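Local coordinates for protein probable TonB-dependent receptor (Pseudomonas aeruginosa, PDB 4K3F) that probably binds methionine in the periplasm, as a substrate-binding lipoprotein of the NlpA family, and holds selenomethionine in this crystal, at residues H81-G86 / N171-L176; T103-N108 / R151-A156. All coordinates share one frame; numbering follows the deposited sequence.

Overall arrangement
In contact 1 (81-86 with 171-176), residues 81-86 pass from strand 75-82 of the six-stranded sheet to strand 86-88 of the five-stranded one, beside the start of helix 172-177. Its centre is about 6 Å from that of the chain. E83, N171 and N173 there bind the selenomethionine. Contact 2 (103-108 with 151-156) pairs two strands at the edge of the five-stranded sheet, which runs 149-153, 103-107, 167-170, 86-88, 188-189. The contacts meet at the cleft, their centres about 15 Å apart. N171 OD1 packs on A155 CB at 3.5 Å, and Y174 CZ on A156 CB at 3.5 Å. The A155 side chain remains about 7 Å from the selenomethionine.

Contact 1 of 2, residues H81-G86 / N171-L176. With MSE (selenomethionine), chain B.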
loop_
_atom_site.group_PDB
_atom_site.type_symbol
_atom_site.label_atom_id
_atom_site.label_comp_id
_atom_site.label_asym_id
_atom_site.label_seq_id
_atom_site.Cartn_x
_atom_site.Cartn_y
_atom_site.Cartn_z
ATOM N N HIS A 81 -7.147 1.908 6.228
ATOM C CA HIS A 81 -6.908 3.144 5.521
ATOM C C HIS A 81 -6.600 2.901 4.068
ATOM O O HIS A 81 -6.332 1.763 3.661
ATOM C CB HIS A 81 -5.748 3.935 6.154
ATOM C CG HIS A 81 -4.406 3.311 5.948
ATOM N ND1 HIS A 81 -3.789 2.493 6.866
ATOM C CD2 HIS A 81 -3.554 3.392 4.899
ATOM C CE1 HIS A 81 -2.623 2.102 6.394
ATOM N NE2 HIS A 81 -2.459 2.632 5.198
ATOM N N ILE A 82 -6.654 3.978 3.299
ATOM C CA ILE A 82 -6.288 3.928 1.878
ATOM C C ILE A 82 -5.122 4.874 1.696
ATOM O O ILE A 82 -5.048 5.920 2.374
ATOM C CB ILE A 82 -7.470 4.357 0.946
ATOM C CG1 ILE A 82 -8.727 3.541 1.256
ATOM C CG2 ILE A 82 -7.130 4.162 -0.516
ATOM C CD1 ILE A 82 -9.841 4.392 1.821
ATOM N N GLU A 83 -4.218 4.532 0.789
ATOM C CA GLU A 83 -3.043 5.365 0.450
ATOM C C GLU A 83 -3.093 5.665 -1.029
ATOM O O GLU A 83 -2.472 4.966 -1.812
ATOM C CB GLU A 83 -1.736 4.599 0.715
ATOM C CG GLU A 83 -1.479 4.285 2.152
ATOM C CD GLU A 83 -0.282 3.360 2.389
ATOM O OE1 GLU A 83 0.609 3.159 1.498
ATOM O OE2 GLU A 83 -0.255 2.820 3.479
ATOM N N PRO A 84 -3.841 6.698 -1.438
ATOM C CA PRO A 84 -3.943 6.943 -2.880
ATOM C C PRO A 84 -2.576 7.045 -3.555
ATOM O O PRO A 84 -1.699 7.805 -3.117
ATOM C CB PRO A 84 -4.729 8.239 -2.952
ATOM C CG PRO A 84 -5.601 8.164 -1.746
ATOM C CD PRO A 84 -4.715 7.563 -0.663
ATOM N N LEU A 85 -2.386 6.248 -4.591
ATOM C CA LEU A 85 -1.074 6.140 -5.249
ATOM C C LEU A 85 -0.859 7.327 -6.175
ATOM O O LEU A 85 -1.743 7.656 -6.993
ATOM C CB LEU A 85 -1.025 4.848 -6.039
ATOM C CG LEU A 85 0.395 4.589 -6.550
ATOM C CD1 LEU A 85 0.846 3.234 -6.108
ATOM C CD2 LEU A 85 0.346 4.756 -8.026
ATOM N N GLY A 86 0.324 7.936 -6.065
ATOM C CA GLY A 86 0.719 9.034 -6.890
ATOM C C GLY A 86 1.807 8.718 -7.906
ATOM O O GLY A 86 2.608 7.772 -7.747
ATOM N N ASN A 171 4.234 3.610 -4.401
ATOM C CA ASN A 171 3.341 3.316 -3.291
ATOM C C ASN A 171 3.559 4.342 -2.199
ATOM O O ASN A 171 4.707 4.697 -1.833
ATOM C CB ASN A 171 3.576 1.922 -2.725
ATOM C CG ASN A 171 3.223 0.835 -3.713
ATOM O OD1 ASN A 171 4.068 0.403 -4.535
ATOM N ND2 ASN A 171 1.980 0.417 -3.691
ATOM N N THR A 172 2.456 4.791 -1.622
ATOM C CA THR A 172 2.530 5.935 -0.685
ATOM C C THR A 172 3.385 5.648 0.569
ATOM O O THR A 172 4.097 6.522 1.084
ATOM C CB THR A 172 1.101 6.369 -0.334
ATOM O OG1 THR A 172 0.516 6.879 -1.529
ATOM C CG2 THR A 172 1.086 7.419 0.761
ATOM N N ASN A 173 3.323 4.422 1.112
ATOM C CA ASN A 173 4.153 4.096 2.261
ATOM C C ASN A 173 5.625 4.364 2.001
ATOM O O ASN A 173 6.297 4.982 2.835
ATOM C CB ASN A 173 3.942 2.672 2.770
ATOM C CG ASN A 173 4.501 1.618 1.845
ATOM O OD1 ASN A 173 3.962 1.345 0.773
ATOM N ND2 ASN A 173 5.606 1.028 2.250
ATOM N N TYR A 174 6.077 4.013 0.791
ATOM C CA TYR A 174 7.429 4.269 0.385
ATOM C C TYR A 174 7.658 5.751 0.024
ATOM O O TYR A 174 8.692 6.301 0.357
ATOM C CB TYR A 174 7.865 3.363 -0.761
ATOM C CG TYR A 174 8.002 1.911 -0.360
ATOM C CD1 TYR A 174 8.760 1.539 0.747
ATOM C CD2 TYR A 174 7.378 0.922 -1.074
ATOM C CE1 TYR A 174 8.897 0.231 1.138
ATOM C CE2 TYR A 174 7.508 -0.407 -0.726
ATOM C CZ TYR A 174 8.225 -0.772 0.401
ATOM O OH TYR A 174 8.370 -2.098 0.724
ATOM N N ALA A 175 6.692 6.383 -0.630
ATOM C CA ALA A 175 6.792 7.801 -0.924
ATOM C C ALA A 175 6.968 8.675 0.340
ATOM O O ALA A 175 7.813 9.554 0.365
ATOM C CB ALA A 175 5.591 8.240 -1.714
ATOM N N LEU A 176 6.166 8.402 1.370
ATOM C CA LEU A 176 6.198 9.142 2.622
ATOM C C LEU A 176 7.533 8.903 3.310
ATOM O O LEU A 176 8.088 9.809 3.861
ATOM C CB LEU A 176 5.050 8.710 3.521
ATOM C CG LEU A 176 3.636 9.117 3.104
ATOM C CD1 LEU A 176 2.595 8.491 4.019
ATOM C CD2 LEU A 176 3.502 10.628 3.083
HETATM N N MSE B 300 0.740 0.556 1.648
HETATM C CA MSE B 300 0.820 0.038 0.252
HETATM C C MSE B 300 -0.271 0.748 -0.543
HETATM O O MSE B 300 -1.395 0.884 -0.050
HETATM O OXT MSE B 300 -0.035 1.170 -1.680
HETATM C CB MSE B 300 0.634 -1.487 0.193
HETATM C CG MSE B 300 0.744 -2.031 -1.211
HETATM SE SE MSE B 300 0.319 -3.948 -1.236
HETATM C CE MSE B 300 1.807 -4.619 -0.285
HETATM O O HOH W 1 -0.043 3.740 -2.572
HETATM O O HOH W 2 2.034 7.731 -3.706
#
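E83 lies across T172, with E83 CB 3.5 Å from T172 CB. The contact lines the ligand cleft of a periplasmic-binding-protein fold. Residues 81-86 leave strand 75-82 and pass the first turn of helix 172-177. The E83 side chain starts with CG beside the backbone N (chi1 -66°) and then runs extended. This carries its carboxylate to the amino group of the bound selenomethionine. E83 OE1 accepts a bond from the ligand N at 2.6 Å. The same oxygen takes a weak, bent bond from N173 N, with an angle of 127° at the hydrogen. The other oxygen, OE2, is held by H81 NE2 at 2.8 Å through its anti lone pair, nearly in the imidazole plane. Both oxygens are therefore gripped, which should fix the rotation of the carboxylate. The nearby helix start and the ligand ammonium would probably favour its charged form.

N173 CG sits between its own backbone N and carbonyl carbon (chi1 71°). This brings OD1 beside the ligand N for a weak bond. The stronger partner of OD1 is the hydroxyl of Y40. N171 precedes the helix. Its ND2 points almost straight at the ligand OXT, at 2.9 Å. R115 and N198 also bond the ligand. L85 lays CD1 against N171 CA at 3.8 Å. The L85 side chain also touches R115 and L119 of helix 110-122.

Two waters bridge the segments. One donates to E83 O and to the ligand OXT, and accepts from T172 N. The second joins G86 N to the T172 hydroxyl. That hydroxyl, OG1 of T172, also lies 2.9 Å from P84 O.

Contact 2 of 2, residues T103-N108 / R151-A156; sequences TVVIPN and RELEAA. With SO4 (sulfate ion), chain E; SO4 (sulfate ion), chain D.
V104 O receives R151 N at 2.8 Å in a nearly straight bond. R151 O then takes I106 N at 2.7 Å, and I106 O takes L153 N. The series ends in a weak bond from N108 N to L153 O, bent to 125° at the hydrogen. Three CA-H...O contacts add to it: V105 CA to R151 O, E152 CA to I106 O and P107 CA to L153 O. R151 O, I106 O and L153 O thus each meet both an N-H and a C-H.

This is parallel pairing in the alpha/beta sheet of one lobe of the binding protein. Strand 149-153 is outermost, and strand 103-107 is also bonded to strand 167-170. V105 and R151 share one face of the sheet. There V105 CG2 touches R151 CB and L153 CD1, and helix 158-161 covers V105. On the other face I106 and E152 lie side by side, with I106 CG1 3.9 Å from E152 CG.

The polar ends at the edge are met by water and anions. In one of its two modelled conformers, E152 OE1 lies within bonding distance of two waters. One is near P107 O and the other near N108 O, and these bonds may not all be made together. A chi1 of 67° folds the N108 amide over the L153 carbonyl. A water donates to N108 OD1 and accepts from A155 N. A156 N bonds E154 OE1 from above the carboxylate plane. R151, modelled in two conformers, donates NH1 to O2 of sulfate E at 2.9 Å and NH2 to O1 of sulfate D at 3.2 Å. Both ions probably come from the crystallisation liquor.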
loop_
_atom_site.group_PDB
_atom_site.type_symbol
_atom_site.label_atom_id
_atom_site.label_comp_id
_atom_site.label_asym_id
_atom_site.label_seq_id
_atom_site.Cartn_x
_atom_site.Cartn_y
_atom_site.Cartn_z
ATOM N N THR A 103 10.417 7.506 -19.879
ATOM C CA THR A 103 10.555 6.375 -19.020
ATOM C C THR A 103 9.677 6.569 -17.805
ATOM O O THR A 103 9.830 7.535 -17.051
ATOM C CB THR A 103 12.024 6.122 -18.616
ATOM O OG1 THR A 103 12.612 7.322 -18.071
ATOM C CG2 THR A 103 12.822 5.662 -19.829
ATOM N N VAL A 104 8.782 5.614 -17.610
ATOM C CA VAL A 104 7.831 5.630 -16.482
ATOM C C VAL A 104 7.946 4.302 -15.751
ATOM O O VAL A 104 7.615 3.244 -16.306
ATOM C CB VAL A 104 6.406 5.847 -17.011
ATOM C CG1 VAL A 104 5.392 5.862 -15.900
ATOM C CG2 VAL A 104 6.341 7.165 -17.777
ATOM N N VAL A 105 8.402 4.348 -14.504
ATOM C CA VAL A 105 8.617 3.124 -13.746
ATOM C C VAL A 105 7.422 2.874 -12.815
ATOM O O VAL A 105 6.864 3.807 -12.230
ATOM C CB VAL A 105 9.977 3.108 -13.008
ATOM C CG1 VAL A 105 10.059 4.198 -11.944
ATOM C CG2 VAL A 105 10.266 1.737 -12.446
ATOM N N ILE A 106 7.033 1.613 -12.738
ATOM C CA ILE A 106 5.920 1.186 -11.888
ATOM C C ILE A 106 6.360 -0.061 -11.114
ATOM O O ILE A 106 7.357 -0.683 -11.446
ATOM C CB ILE A 106 4.670 0.883 -12.769
ATOM C CG1 ILE A 106 4.858 -0.381 -13.593
ATOM C CG2 ILE A 106 4.318 2.106 -13.633
ATOM C CD1 ILE A 106 3.666 -0.782 -14.448
ATOM N N PRO A 107 5.620 -0.429 -10.083
ATOM C CA PRO A 107 5.979 -1.666 -9.390
ATOM C C PRO A 107 5.867 -2.920 -10.251
ATOM O O PRO A 107 5.044 -2.993 -11.141
ATOM C CB PRO A 107 4.970 -1.726 -8.223
ATOM C CG PRO A 107 4.568 -0.296 -8.005
ATOM C CD PRO A 107 4.545 0.320 -9.387
ATOM N N ASN A 108 6.700 -3.889 -9.962
ATOM C CA ASN A 108 6.762 -5.119 -10.785
ATOM C C ASN A 108 5.954 -6.288 -10.216
ATOM O O ASN A 108 5.967 -7.377 -10.780
ATOM C CB ASN A 108 8.203 -5.544 -11.077
ATOM C CG ASN A 108 8.973 -5.992 -9.844
ATOM O OD1 ASN A 108 8.477 -6.000 -8.721
ATOM N ND2 ASN A 108 10.173 -6.478 -10.077
ATOM N N ARG A 151 8.571 0.846 -17.340
ATOM C CA ARG A 151 9.601 0.112 -16.649
ATOM C C ARG A 151 9.011 -0.448 -15.380
ATOM O O ARG A 151 8.190 0.217 -14.758
ATOM C CB ARG A 151 10.765 1.021 -16.250
ATOM C CG ARG A 151 11.366 1.859 -17.364
ATOM C CD ARG A 151 11.965 0.984 -18.427
ATOM N NE ARG A 151 12.986 1.687 -19.221
ATOM C CZ ARG A 151 13.195 1.504 -20.524
ATOM N NH1 ARG A 151 12.435 0.667 -21.233
ATOM N NH2 ARG A 151 14.181 2.188 -21.123
ATOM N N GLU A 152 9.451 -1.656 -14.991
ATOM C CA GLU A 152 8.891 -2.334 -13.833
ATOM C C GLU A 152 10.029 -2.761 -12.900
ATOM O O GLU A 152 10.906 -3.477 -13.303
ATOM C CB GLU A 152 8.065 -3.559 -14.263
ATOM C CG GLU A 152 6.974 -3.236 -15.291
ATOM C CD GLU A 152 6.324 -4.475 -15.901
ATOM O OE1 GLU A 152 5.755 -5.289 -15.161
ATOM O OE2 GLU A 152 6.387 -4.648 -17.122
ATOM N N LEU A 153 9.983 -2.280 -11.669
ATOM C CA LEU A 153 10.981 -2.587 -10.640
ATOM C C LEU A 153 10.319 -2.798 -9.291
ATOM O O LEU A 153 9.153 -2.475 -9.082
ATOM C CB LEU A 153 12.033 -1.503 -10.525
ATOM C CG LEU A 153 12.936 -1.320 -11.763
ATOM C CD1 LEU A 153 13.769 -0.072 -11.589
ATOM C CD2 LEU A 153 13.846 -2.499 -12.017
ATOM N N GLU A 154 11.055 -3.410 -8.372
ATOM C CA GLU A 154 10.442 -3.750 -7.085
ATOM C C GLU A 154 10.000 -2.462 -6.368
ATOM O O GLU A 154 10.713 -1.460 -6.334
ATOM C CB GLU A 154 11.402 -4.562 -6.224
ATOM C CG GLU A 154 10.702 -5.396 -5.133
ATOM C CD GLU A 154 10.303 -4.604 -3.886
ATOM O OE1 GLU A 154 11.015 -3.657 -3.526
ATOM O OE2 GLU A 154 9.275 -4.945 -3.243
ATOM N N ALA A 155 8.814 -2.521 -5.764
ATOM C CA ALA A 155 8.173 -1.320 -5.166
ATOM C C ALA A 155 9.053 -0.465 -4.262
ATOM O O ALA A 155 9.003 0.734 -4.347
ATOM C CB ALA A 155 6.928 -1.695 -4.405
ATOM N N ALA A 156 9.804 -1.098 -3.372
ATOM C CA ALA A 156 10.597 -0.374 -2.398
ATOM C C ALA A 156 11.758 0.395 -3.026
ATOM O O ALA A 156 12.261 1.342 -2.423
ATOM C CB ALA A 156 11.154 -1.338 -1.359
HETATM S S SO4 E . 13.096 0.403 -25.017
HETATM O O1 SO4 E . 13.828 -0.800 -25.470
HETATM O O2 SO4 E . 12.076 0.027 -24.010
HETATM O O3 SO4 E . 14.052 1.368 -24.407
HETATM O O4 SO4 E . 12.416 0.994 -26.196
HETATM S S SO4 D . 17.283 4.564 -19.135
HETATM O O1 SO4 D . 16.841 3.566 -20.087
HETATM O O2 SO4 D . 16.397 4.401 -17.943
HETATM O O3 SO4 D . 18.717 4.450 -18.793
HETATM O O4 SO4 D . 17.005 5.874 -19.766
HETATM O O HOH W 3 4.021 -4.847 -12.914
HETATM O O HOH W 4 6.934 -4.704 -6.583
HETATM O O HOH W 5 4.956 -7.844 -13.595
#